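PDB 6A4V: 49 protein from Murid herpesvirus 4, which interacts with the host enzyme poly(ADP-ribose) polymerase 1 and, probably through this interaction, facilitates virus replication. Local coordinates for residues I98-L101 with T102-E105; L217-L220 with V221-S225; S108-S111 with K112-R115; Y193-K196 with T197-Y201; C145-P148 with E149-S152. All blocks are in the same frame, centred on the assembly; numbering follows the deposited sequence.

Overall arrangement
All five contacts are local, each within one continuous stretch, and they follow one another in series: none nests in or crosses another. From the N terminus, contact 1 lies on the last turns of helix 89-104. Contact 3 closes the loop after it and starts helix 111-126. Contact 5 is the turn that leaves helix 131-146, contact 4 starts helix 195-203, and contact 2 lies within helix 213-235. In space contact 2 is the hub, touching contacts 1, 4 and 5, so helix 213-235 ties helices 89-104, 195-203 and 131-146 together. Contact 3 touches contacts 1 and 5, whereas its centre lies about 30 Å from that of contact 4.

Contact 1: residues I98-L101 with T102-E105; sequences IRHL and TLLE
Thr102 folds its side chain back onto the preceding helical turn, against Arg99 and Ile98. Its CB stands 3.7 Å from Arg99 O. From there OG1, set between the backbone N and the carbonyl carbon (chi1 56°), donates to Arg99 O over a short 2.5 Å, tilted 23° from the carbonyl plane. The other branch, CG2, runs beside the backbone N and rests 3.5 Å from Ile98 O. Arg99 O is thereby gripped twice, since Leu103 N also donates to it at 3.0 Å in an almost straight bond. A threonine hydroxyl returning to a carbonyl of the previous turn is a familiar way to satisfy a polar group inside a helix. Two residues on, Leu104 packs its CG 3.3 Å from His100 O, and its CD1 comes obliquely to the imidazole, 4.2 Å from His100 CD2. The imidazole's polar end is held from outside, NE2 bonding to Gly216 O. His100 and Leu104 together face helix 213-235, touching Val219, Leu220 and Leu217, while Leu101 and Thr102 lean on helix 111-126, where Lys121 forms a salt bridge with Glu105. Arg99 points elsewhere, to a salt bridge with Glu300 of the second subunit.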
loop_
_atom_site.group_PDB
_atom_site.type_symbol
_atom_site.label_atom_id
_atom_site.label_comp_id
_atom_site.label_asym_id
_atom_site.label_seq_id
_atom_site.Cartn_x
_atom_site.Cartn_y
_atom_site.Cartn_z
ATOM N N ILE B 98 18.009 18.641 -3.026
ATOM C CA ILE B 98 18.684 19.420 -2.052
ATOM C C ILE B 98 19.692 18.587 -1.261
ATOM O O ILE B 98 20.634 19.190 -0.705
ATOM C CB ILE B 98 17.764 20.040 -0.982
ATOM C CG1 ILE B 98 16.948 21.181 -1.558
ATOM C CG2 ILE B 98 18.654 20.498 0.154
ATOM C CD1 ILE B 98 15.843 21.717 -0.666
ATOM N N ARG B 99 19.360 17.322 -0.984
ATOM C CA ARG B 99 20.219 16.478 -0.157
ATOM C C ARG B 99 21.436 16.115 -0.983
ATOM O O ARG B 99 22.580 16.238 -0.515
ATOM C CB ARG B 99 19.535 15.202 0.358
ATOM C CG ARG B 99 19.299 15.196 1.866
ATOM C CD ARG B 99 18.670 13.935 2.460
ATOM N NE ARG B 99 17.233 13.786 2.212
ATOM C CZ ARG B 99 16.695 12.962 1.306
ATOM N NH1 ARG B 99 17.457 12.092 0.665
ATOM N NH2 ARG B 99 15.386 12.955 1.091
ATOM N N HIS B 100 21.187 15.659 -2.207
ATOM C CA HIS B 100 22.267 15.357 -3.147
ATOM C C HIS B 100 23.202 16.546 -3.389
ATOM O O HIS B 100 24.386 16.348 -3.613
ATOM C CB HIS B 100 21.683 15.014 -4.490
ATOM C CG HIS B 100 22.653 14.248 -5.275
ATOM N ND1 HIS B 100 23.089 13.058 -4.814
ATOM C CD2 HIS B 100 23.249 14.467 -6.471
ATOM C CE1 HIS B 100 23.911 12.515 -5.702
ATOM N NE2 HIS B 100 24.066 13.379 -6.726
ATOM N N LEU B 101 22.662 17.775 -3.359
ATOM C CA LEU B 101 23.472 18.976 -3.580
ATOM C C LEU B 101 24.431 19.167 -2.392
ATOM O O LEU B 101 25.618 19.421 -2.625
ATOM C CB LEU B 101 22.599 20.225 -3.801
ATOM C CG LEU B 101 21.782 20.253 -5.106
ATOM C CD1 LEU B 101 20.711 21.335 -5.044
ATOM C CD2 LEU B 101 22.658 20.475 -6.341
ATOM N N THR B 102 23.924 19.064 -1.148
ATOM C CA THR B 102 24.754 19.233 0.043
ATOM C C THR B 102 25.870 18.175 0.002
ATOM O O THR B 102 27.033 18.491 0.138
ATOM C CB THR B 102 23.962 19.172 1.355
ATOM O OG1 THR B 102 23.330 17.904 1.249
ATOM C CG2 THR B 102 22.965 20.296 1.587
ATOM N N LEU B 103 25.517 16.932 -0.296
ATOM C CA LEU B 103 26.502 15.906 -0.495
ATOM C C LEU B 103 27.573 16.341 -1.504
ATOM O O LEU B 103 28.740 16.007 -1.338
ATOM C CB LEU B 103 25.803 14.639 -0.988
ATOM C CG LEU B 103 26.725 13.514 -1.458
ATOM C CD1 LEU B 103 25.939 12.217 -1.581
ATOM C CD2 LEU B 103 27.424 13.841 -2.780
ATOM N N LEU B 104 27.175 16.986 -2.611
ATOM C CA LEU B 104 28.155 17.319 -3.656
ATOM C C LEU B 104 29.137 18.364 -3.104
ATOM O O LEU B 104 30.297 18.376 -3.540
ATOM C CB LEU B 104 27.466 17.820 -4.936
ATOM C CG LEU B 104 26.826 16.759 -5.839
ATOM C CD1 LEU B 104 26.190 17.401 -7.054
ATOM C CD2 LEU B 104 27.808 15.682 -6.277
ATOM N N GLU B 105 28.686 19.194 -2.141
ATOM C CA GLU B 105 29.533 20.176 -1.462
ATOM C C GLU B 105 30.748 19.553 -0.751
ATOM O O GLU B 105 31.659 20.274 -0.374
ATOM C CB GLU B 105 28.834 20.891 -0.310
ATOM C CG GLU B 105 27.558 21.620 -0.664
ATOM C CD GLU B 105 27.210 22.572 0.466
ATOM O OE1 GLU B 105 28.161 23.036 1.147
ATOM O OE2 GLU B 105 26.022 22.849 0.671
#

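Contact 2: residues L217-L220 with V221-S225; sequences LNVL and VYWVS
Val219 and Trp223, one turn apart, lie side by side and point the same way, the methyl CG1 of the valine meeting the indole at its edge, in the ring plane, 3.7 Å from Trp223 CD1. With CG beside the backbone N (chi1 -74°), the indole leans back over the preceding turn, and its CD1 also comes within 3.2 Å of Val219 O. That carbonyl remains a normal helix acceptor, bonded by Trp223 N at 3.0 Å. Tyr222 stands next to the indole with its ring turned so that CD2 lies 3.8 Å above the indole plane, toward the rim, while Trp223 CE2 meets the tyrosine ring at its own edge. This is the N-terminal half of helix 213-235, a long helix, buried along this part, of a mainly helical fold, with helices 89-104, 131-146, 161-168 and 195-203 packed about it. Leu220 and Val224 slant across each other on another flank, Leu220 CD1 to Val224 CG2 at 4.2 Å, and touch Leu142 and Thr139 of helix 131-146. Ser225 OG turns back to Val221 O at 2.7 Å, from the opposite face of that carbonyl to Ser225 N. The hydroxyl of Tyr222 bonds to Phe198 O, and Asn218 OD1 accepts from Thr170 N.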
loop_
_atom_site.group_PDB
_atom_site.type_symbol
_atom_site.label_atom_id
_atom_site.label_comp_id
_atom_site.label_asym_id
_atom_site.label_seq_id
_atom_site.Cartn_x
_atom_site.Cartn_y
_atom_site.Cartn_z
ATOM N N LEU B 217 27.433 13.308 -10.442
ATOM C CA LEU B 217 26.790 14.224 -11.396
ATOM C C LEU B 217 25.819 13.463 -12.289
ATOM O O LEU B 217 24.726 13.947 -12.513
ATOM C CB LEU B 217 27.846 15.001 -12.188
ATOM C CG LEU B 217 28.545 16.085 -11.360
ATOM C CD1 LEU B 217 29.358 17.013 -12.226
ATOM C CD2 LEU B 217 27.561 16.900 -10.551
ATOM N N ASN B 218 26.199 12.260 -12.731
ATOM C CA ASN B 218 25.258 11.367 -13.371
ATOM C C ASN B 218 23.959 11.261 -12.548
ATOM O O ASN B 218 22.857 11.282 -13.081
ATOM C CB ASN B 218 25.915 10.010 -13.639
ATOM C CG ASN B 218 26.755 10.005 -14.900
ATOM O OD1 ASN B 218 26.802 10.995 -15.627
ATOM N ND2 ASN B 218 27.419 8.895 -15.181
ATOM N N VAL B 219 24.095 11.144 -11.230
ATOM C CA VAL B 219 22.984 10.961 -10.332
ATOM C C VAL B 219 22.189 12.270 -10.242
ATOM O O VAL B 219 20.966 12.258 -10.150
ATOM C CB VAL B 219 23.494 10.524 -8.943
ATOM C CG1 VAL B 219 22.528 10.849 -7.815
ATOM C CG2 VAL B 219 23.836 9.050 -8.912
ATOM N N LEU B 220 22.888 13.398 -10.173
ATOM C CA LEU B 220 22.190 14.686 -10.141
ATOM C C LEU B 220 21.319 14.823 -11.378
ATOM O O LEU B 220 20.206 15.343 -11.339
ATOM C CB LEU B 220 23.175 15.840 -10.143
ATOM C CG LEU B 220 22.490 17.201 -10.154
ATOM C CD1 LEU B 220 21.415 17.273 -9.074
ATOM C CD2 LEU B 220 23.507 18.311 -9.959
ATOM N N VAL B 221 21.887 14.373 -12.492
ATOM C CA VAL B 221 21.287 14.545 -13.744
ATOM C C VAL B 221 19.988 13.767 -13.727
ATOM O O VAL B 221 18.964 14.244 -14.208
ATOM C CB VAL B 221 22.178 14.028 -14.886
ATOM C CG1 VAL B 221 21.338 13.603 -16.074
ATOM C CG2 VAL B 221 23.209 15.041 -15.303
ATOM N N TYR B 222 20.117 12.519 -13.289
ATOM C CA TYR B 222 19.035 11.538 -13.349
ATOM C C TYR B 222 17.882 12.064 -12.486
ATOM O O TYR B 222 16.768 12.085 -12.917
ATOM C CB TYR B 222 19.570 10.192 -12.858
ATOM C CG TYR B 222 18.559 9.107 -12.600
ATOM C CD1 TYR B 222 18.233 8.190 -13.590
ATOM C CD2 TYR B 222 17.979 8.944 -11.353
ATOM C CE1 TYR B 222 17.351 7.153 -13.346
ATOM C CE2 TYR B 222 17.113 7.893 -11.089
ATOM C CZ TYR B 222 16.773 7.007 -12.101
ATOM O OH TYR B 222 15.903 5.967 -11.894
ATOM N N TRP B 223 18.202 12.549 -11.289
ATOM C CA TRP B 223 17.167 13.055 -10.424
ATOM C C TRP B 223 16.583 14.374 -10.917
ATOM O O TRP B 223 15.422 14.657 -10.647
ATOM C CB TRP B 223 17.629 13.155 -8.979
ATOM C CG TRP B 223 17.705 11.789 -8.382
ATOM C CD1 TRP B 223 18.830 11.092 -8.068
ATOM C CD2 TRP B 223 16.606 10.929 -8.066
ATOM N NE1 TRP B 223 18.510 9.867 -7.564
ATOM C CE2 TRP B 223 17.149 9.744 -7.533
ATOM C CE3 TRP B 223 15.218 11.081 -8.076
ATOM C CZ2 TRP B 223 16.345 8.687 -7.092
ATOM C CZ3 TRP B 223 14.428 10.056 -7.614
ATOM C CH2 TRP B 223 14.986 8.858 -7.179
ATOM N N VAL B 224 17.345 15.156 -11.675
ATOM C CA VAL B 224 16.756 16.347 -12.215
ATOM C C VAL B 224 15.741 15.897 -13.270
ATOM O O VAL B 224 14.671 16.407 -13.345
ATOM C CB VAL B 224 17.805 17.303 -12.824
ATOM C CG1 VAL B 224 17.225 18.137 -13.942
ATOM C CG2 VAL B 224 18.432 18.225 -11.800
ATOM N N SER B 225 16.148 14.969 -14.121
ATOM C CA SER B 225 15.318 14.459 -15.155
ATOM C C SER B 225 14.033 13.889 -14.521
ATOM O O SER B 225 12.981 14.189 -14.958
ATOM C CB SER B 225 16.005 13.409 -15.990
ATOM O OG SER B 225 17.368 13.738 -16.295
#

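Contact 3: residues S108-S111 with K112-R115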
loop_
_atom_site.group_PDB
_atom_site.type_symbol
_atom_site.label_atom_id
_atom_site.label_comp_id
_atom_site.label_asym_id
_atom_site.label_seq_id
_atom_site.Cartn_x
_atom_site.Cartn_y
_atom_site.Cartn_z
ATOM N N SER B 108 33.296 19.893 -3.552
ATOM C CA SER B 108 33.400 21.210 -4.221
ATOM C C SER B 108 34.851 21.713 -4.159
ATOM O O SER B 108 35.227 22.569 -3.347
ATOM C CB SER B 108 32.410 22.221 -3.658
ATOM O OG SER B 108 32.784 22.666 -2.359
ATOM N N THR B 109 35.664 21.118 -5.034
ATOM C CA THR B 109 36.974 21.601 -5.422
ATOM C C THR B 109 36.949 23.134 -5.510
ATOM O O THR B 109 37.537 23.825 -4.691
ATOM C CB THR B 109 37.356 20.944 -6.756
ATOM O OG1 THR B 109 36.186 20.983 -7.579
ATOM C CG2 THR B 109 37.815 19.511 -6.607
ATOM N N THR B 110 36.209 23.650 -6.494
ATOM C CA THR B 110 36.226 25.059 -6.851
ATOM C C THR B 110 35.111 25.801 -6.113
ATOM O O THR B 110 34.146 25.209 -5.682
ATOM C CB THR B 110 36.108 25.210 -8.367
ATOM O OG1 THR B 110 35.033 24.375 -8.789
ATOM C CG2 THR B 110 37.360 24.789 -9.101
ATOM N N SER B 111 35.297 27.109 -5.958
ATOM C CA SER B 111 34.284 28.018 -5.437
ATOM C C SER B 111 33.195 28.348 -6.487
ATOM O O SER B 111 32.103 28.817 -6.134
ATOM C CB SER B 111 34.930 29.278 -4.913
ATOM O OG SER B 111 34.036 30.385 -4.989
ATOM N N LYS B 112 33.460 28.170 -7.785
ATOM C CA LYS B 112 32.367 28.396 -8.734
ATOM C C LYS B 112 31.356 27.269 -8.495
ATOM O O LYS B 112 30.211 27.543 -8.128
ATOM C CB LYS B 112 32.823 28.486 -10.195
ATOM C CG LYS B 112 31.858 29.250 -11.104
ATOM C CD LYS B 112 31.951 28.903 -12.599
ATOM C CE LYS B 112 30.970 29.692 -13.449
ATOM N NZ LYS B 112 30.466 28.918 -14.613
ATOM N N PHE B 113 31.817 26.019 -8.631
ATOM C CA PHE B 113 31.038 24.804 -8.273
ATOM C C PHE B 113 30.241 25.024 -6.989
ATOM O O PHE B 113 29.055 24.693 -6.904
ATOM C CB PHE B 113 31.969 23.615 -8.078
ATOM C CG PHE B 113 31.371 22.264 -8.351
ATOM C CD1 PHE B 113 30.752 21.552 -7.343
ATOM C CD2 PHE B 113 31.533 21.664 -9.589
ATOM C CE1 PHE B 113 30.216 20.300 -7.597
ATOM C CE2 PHE B 113 31.022 20.397 -9.838
ATOM C CZ PHE B 113 30.350 19.728 -8.845
ATOM N N GLN B 114 30.863 25.650 -5.996
ATOM C CA GLN B 114 30.146 25.878 -4.762
ATOM C C GLN B 114 28.983 26.833 -5.041
ATOM O O GLN B 114 27.873 26.567 -4.624
ATOM C CB GLN B 114 31.065 26.353 -3.629
ATOM C CG GLN B 114 30.355 26.540 -2.274
ATOM C CD GLN B 114 29.577 25.331 -1.789
ATOM O OE1 GLN B 114 30.021 24.181 -1.900
ATOM N NE2 GLN B 114 28.389 25.579 -1.255
ATOM N N ARG B 115 29.225 27.926 -5.775
ATOM C CA ARG B 115 28.222 29.057 -5.888
ATOM C C ARG B 115 26.911 28.613 -6.574
ATOM O O ARG B 115 25.840 29.175 -6.326
ATOM C CB ARG B 115 28.866 30.244 -6.612
ATOM C CG ARG B 115 29.010 31.490 -5.744
ATOM C CD ARG B 115 29.679 32.646 -6.482
ATOM N NE ARG B 115 31.138 32.544 -6.509
ATOM C CZ ARG B 115 31.882 32.185 -7.565
ATOM N NH1 ARG B 115 31.321 31.778 -8.692
ATOM N NH2 ARG B 115 33.201 32.222 -7.483
#
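The chain leaves the loop at Thr110, the N-cap of helix 111-126, and its first turns are closed by Arg115 N to Ser111 O at 3.0 Å and by a weak bond from Gln114 N to Thr110 O. Ahead of the cap, Ser108 faces the new helix. Its OG donates to Gln114 OE1 at 3.2 Å, in the plane of the amide carbonyl and on a lone pair. Gln114 reaches it by starting anti to its backbone N and then bending at chi2 (54°), which turns OE1 out from the helix flank toward Ser108. A side-chain bond thus spans the turn from loop to helix. The CB of Ser108 also sits 4.1 Å from Phe113 CD1, oblique to the ring. Thr110 crosses Phe113 at about a right angle and brings OG1 to 3.2 Å from Phe113 CB. At the outer surface Arg115 curls back, bent at chi3 (-82°), until one face of its guanidinium covers the carbonyl of Ser111, whose O lies 3.7 Å from the plane and over its centre. The partial negative charge of this carbonyl would probably suit the cation above it. Gln114 NE2 makes a weak hydrogen bond to Asp118. Phe113 points inward to Leu142 and Cys145, and Lys112 touches Asn141, which joins the start of helix 111-126 to helix 131-146.

Contact 4: residues Y193-K196 with T197-Y201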
loop_
_atom_site.group_PDB
_atom_site.type_symbol
_atom_site.label_atom_id
_atom_site.label_comp_id
_atom_site.label_asym_id
_atom_site.label_seq_id
_atom_site.Cartn_x
_atom_site.Cartn_y
_atom_site.Cartn_z
ATOM N N TYR B 193 6.540 5.487 -14.253
ATOM C CA TYR B 193 7.060 4.629 -13.211
ATOM C C TYR B 193 6.862 5.339 -11.875
ATOM O O TYR B 193 6.783 6.556 -11.818
ATOM C CB TYR B 193 8.517 4.283 -13.490
ATOM C CG TYR B 193 8.640 3.317 -14.634
ATOM C CD1 TYR B 193 8.358 1.982 -14.427
ATOM C CD2 TYR B 193 9.079 3.706 -15.893
ATOM C CE1 TYR B 193 8.428 1.064 -15.459
ATOM C CE2 TYR B 193 9.158 2.791 -16.933
ATOM C CZ TYR B 193 8.846 1.463 -16.707
ATOM O OH TYR B 193 8.864 0.522 -17.690
ATOM N N ASN B 194 6.760 4.570 -10.809
ATOM C CA ASN B 194 6.665 5.149 -9.452
ATOM C C ASN B 194 8.073 5.402 -8.872
ATOM O O ASN B 194 9.117 4.959 -9.367
ATOM C CB ASN B 194 5.853 4.217 -8.558
ATOM C CG ASN B 194 6.562 2.895 -8.326
ATOM O OD1 ASN B 194 7.698 2.685 -8.781
ATOM N ND2 ASN B 194 5.921 2.015 -7.595
ATOM N N PHE B 195 8.114 6.135 -7.780
ATOM C CA PHE B 195 9.335 6.543 -7.128
ATOM C C PHE B 195 10.241 5.385 -6.675
ATOM O O PHE B 195 11.439 5.434 -6.844
ATOM C CB PHE B 195 8.925 7.340 -5.907
ATOM C CG PHE B 195 10.061 7.816 -5.075
ATOM C CD1 PHE B 195 11.181 8.369 -5.659
ATOM C CD2 PHE B 195 9.966 7.786 -3.691
ATOM C CE1 PHE B 195 12.221 8.826 -4.866
ATOM C CE2 PHE B 195 11.000 8.263 -2.909
ATOM C CZ PHE B 195 12.121 8.782 -3.500
ATOM N N LYS B 196 9.672 4.392 -6.004
ATOM C CA LYS B 196 10.380 3.202 -5.594
ATOM C C LYS B 196 11.191 2.708 -6.797
ATOM O O LYS B 196 12.398 2.474 -6.690
ATOM C CB LYS B 196 9.327 2.227 -5.039
ATOM C CG LYS B 196 9.700 0.765 -4.935
ATOM C CD LYS B 196 8.742 -0.035 -4.046
ATOM C CE LYS B 196 8.720 0.446 -2.604
ATOM N NZ LYS B 196 8.729 -0.659 -1.607
ATOM N N THR B 197 10.557 2.625 -7.973
ATOM C CA THR B 197 11.311 2.181 -9.153
ATOM C C THR B 197 12.440 3.148 -9.538
ATOM O O THR B 197 13.512 2.711 -9.937
ATOM C CB THR B 197 10.345 1.897 -10.289
ATOM O OG1 THR B 197 9.436 0.974 -9.676
ATOM C CG2 THR B 197 11.009 1.325 -11.502
ATOM N N PHE B 198 12.227 4.454 -9.451
ATOM C CA PHE B 198 13.273 5.354 -9.952
ATOM C C PHE B 198 14.468 5.278 -8.999
ATOM O O PHE B 198 15.627 5.405 -9.448
ATOM C CB PHE B 198 12.796 6.794 -10.120
ATOM C CG PHE B 198 12.013 7.081 -11.366
ATOM C CD1 PHE B 198 12.639 7.055 -12.592
ATOM C CD2 PHE B 198 10.660 7.368 -11.316
ATOM C CE1 PHE B 198 11.936 7.304 -13.742
ATOM C CE2 PHE B 198 9.935 7.527 -12.487
ATOM C CZ PHE B 198 10.594 7.566 -13.684
ATOM N N LEU B 199 14.164 5.067 -7.709
ATOM C CA LEU B 199 15.138 4.823 -6.642
ATOM C C LEU B 199 15.952 3.583 -6.961
ATOM O O LEU B 199 17.188 3.578 -6.930
ATOM C CB LEU B 199 14.403 4.647 -5.309
ATOM C CG LEU B 199 14.035 5.959 -4.628
ATOM C CD1 LEU B 199 13.000 5.775 -3.529
ATOM C CD2 LEU B 199 15.271 6.610 -4.057
ATOM N N LYS B 200 15.236 2.506 -7.213
ATOM C CA LYS B 200 15.865 1.265 -7.545
ATOM C C LYS B 200 16.946 1.508 -8.622
ATOM O O LYS B 200 18.098 1.168 -8.400
ATOM C CB LYS B 200 14.762 0.272 -7.909
ATOM C CG LYS B 200 15.198 -1.175 -8.059
ATOM C CD LYS B 200 14.698 -1.822 -9.321
ATOM C CE LYS B 200 14.991 -3.306 -9.395
ATOM N NZ LYS B 200 14.303 -3.915 -10.562
ATOM N N TYR B 201 16.623 2.140 -9.761
ATOM C CA TYR B 201 17.635 2.271 -10.869
ATOM C C TYR B 201 18.642 3.394 -10.557
ATOM O O TYR B 201 19.647 3.555 -11.257
ATOM C CB TYR B 201 16.990 2.477 -12.242
ATOM C CG TYR B 201 16.214 1.285 -12.746
ATOM C CD1 TYR B 201 15.072 0.852 -12.090
ATOM C CD2 TYR B 201 16.599 0.584 -13.879
ATOM C CE1 TYR B 201 14.339 -0.239 -12.530
ATOM C CE2 TYR B 201 15.881 -0.516 -14.332
ATOM C CZ TYR B 201 14.749 -0.936 -13.649
ATOM O OH TYR B 201 14.016 -2.011 -14.053
#
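An asparagine N-cap starts helix 195-203: Asn194 stands just before the helix and its side chain accepts from the third residue beyond it, Thr197. CG is set between the backbone N and the carbonyl carbon (chi1 66°), which swings the carboxamide over the first turn. Its OD1 takes two bonds, from Thr197 N at 3.0 Å and from Thr197 OG1 at 2.6 Å. The amide donor comes from above the carbonyl plane, 38° out of it, whereas the hydroxyl is tilted by 15°. The amide of Asn194 is fixed at its other end too, since ND2 bonds to Glu38. Behind the cap, Phe198 sets its ring against the incoming residue Tyr193, with CE2 3.7 Å from Tyr193 CB and 3.4 Å from Tyr193 O, while the tyrosine ring stacks on Phe39. Elsewhere on this turn, Leu199 lies over one face of the Phe195 ring as a CH-pi contact, though modelled too close for its spacing to be trusted. Phe195 and Leu199 also touch Leu296 and Glu300 of the second subunit, so this turn helps line the dimer contact. Lys200 pairs with Asp37. The methyl CG2 of Thr197 comes obliquely to the tyrosine ring, 4.0 Å from Tyr193 CD1.

Contact 5: residues C145-P148 with E149-S152; sequences CQSP and EILS
Glu149 folds its carboxylate back against Ser147, two residues earlier. Glu149 OE1 lies 3.0 Å from Ser147 OG, which gives it a weak hydrogen bond, and the serine CB makes a tight contact with the same oxygen. The glutamate reaches this place through an unusual chi1 (-25°) and a bend at chi2 (89°), while Ser147 holds OG between its backbone N and carbonyl carbon. Ser147 OG also lies 3.7 Å from Ile150 CD1. The backbone around these side chains is a short 3-10 stretch that follows helix 131-146 after Ser147, the first residue to leave helical torsions. Its turns are closed by i to i+3 bonds: Leu151 N reaches Pro148 O at 3.1 Å, nearly straight at the hydrogen but 51° out of the carbonyl plane, and Ile150 N makes a weak bond to Ser147 O at 3.4 Å. A further weak bond runs from Ser152 OG to Glu149 O. Leu151 CB lies 3.6 Å from Pro148 O. Further out, Ile150 rests on Leu143 and Leu151 on Val140, both of helix 131-146, so the turn folds back onto the helix it has left. Pro148 has no N-H to donate, which suits the first position of a helical turn. The carboxylate of Glu149, exposed and held across the contact by one weak hydroxyl bond, is probably ionised.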
loop_
_atom_site.group_PDB
_atom_site.type_symbol
_atom_site.label_atom_id
_atom_site.label_comp_id
_atom_site.label_asym_id
_atom_site.label_seq_id
_atom_site.Cartn_x
_atom_site.Cartn_y
_atom_site.Cartn_z
ATOM N N CYS B 145 32.262 22.806 -15.372
ATOM C CA CYS B 145 33.419 22.812 -14.508
ATOM C C CYS B 145 34.267 21.534 -14.728
ATOM O O CYS B 145 35.477 21.606 -14.915
ATOM C CB CYS B 145 32.985 22.954 -13.056
ATOM S SG CYS B 145 31.993 24.435 -12.749
ATOM N N GLN B 146 33.647 20.348 -14.720
ATOM C CA GLN B 146 34.416 19.089 -14.875
ATOM C C GLN B 146 35.071 19.059 -16.260
ATOM O O GLN B 146 36.264 18.847 -16.364
ATOM C CB GLN B 146 33.548 17.845 -14.674
ATOM C CG GLN B 146 33.980 16.979 -13.497
ATOM C CD GLN B 146 33.409 15.581 -13.579
ATOM O OE1 GLN B 146 32.297 15.367 -14.064
ATOM N NE2 GLN B 146 34.175 14.610 -13.108
ATOM N N SER B 147 34.274 19.262 -17.316
ATOM C CA SER B 147 34.815 19.351 -18.671
ATOM C C SER B 147 34.057 20.396 -19.490
ATOM O O SER B 147 32.872 20.250 -19.745
ATOM C CB SER B 147 34.836 18.007 -19.331
ATOM O OG SER B 147 33.555 17.412 -19.316
ATOM N N PRO B 148 34.725 21.495 -19.914
ATOM C CA PRO B 148 34.102 22.554 -20.712
ATOM C C PRO B 148 33.541 22.215 -22.097
ATOM O O PRO B 148 32.677 22.937 -22.566
ATOM C CB PRO B 148 35.266 23.532 -20.932
ATOM C CG PRO B 148 36.119 23.341 -19.721
ATOM C CD PRO B 148 36.108 21.841 -19.549
ATOM N N GLU B 149 34.015 21.141 -22.733
ATOM C CA GLU B 149 33.481 20.761 -24.066
ATOM C C GLU B 149 31.955 20.680 -23.989
ATOM O O GLU B 149 31.254 20.914 -24.985
ATOM C CB GLU B 149 33.950 19.394 -24.586
ATOM C CG GLU B 149 35.269 18.892 -24.020
ATOM C CD GLU B 149 35.174 18.084 -22.736
ATOM O OE1 GLU B 149 34.055 17.947 -22.202
ATOM O OE2 GLU B 149 36.226 17.592 -22.271
ATOM N N ILE B 150 31.459 20.286 -22.807
ATOM C CA ILE B 150 30.028 19.948 -22.570
ATOM C C ILE B 150 29.119 21.149 -22.874
ATOM O O ILE B 150 27.981 20.959 -23.257
ATOM C CB ILE B 150 29.833 19.396 -21.136
ATOM C CG1 ILE B 150 29.711 17.870 -21.183
ATOM C CG2 ILE B 150 28.655 20.042 -20.398
ATOM C CD1 ILE B 150 29.900 17.185 -19.848
ATOM N N LEU B 151 29.633 22.371 -22.704
ATOM C CA LEU B 151 28.826 23.571 -22.691
ATOM C C LEU B 151 28.368 23.964 -24.102
ATOM O O LEU B 151 27.345 24.669 -24.249
ATOM C CB LEU B 151 29.625 24.689 -22.012
ATOM C CG LEU B 151 29.821 24.493 -20.513
ATOM C CD1 LEU B 151 30.918 25.392 -19.933
ATOM C CD2 LEU B 151 28.512 24.706 -19.785
ATOM N N SER B 152 29.069 23.484 -25.134
ATOM C CA SER B 152 28.672 23.741 -26.526
ATOM C C SER B 152 27.519 22.826 -26.981
ATOM O O SER B 152 27.131 22.896 -28.150
ATOM C CB SER B 152 29.853 23.596 -27.438
ATOM O OG SER B 152 31.070 23.756 -26.717
#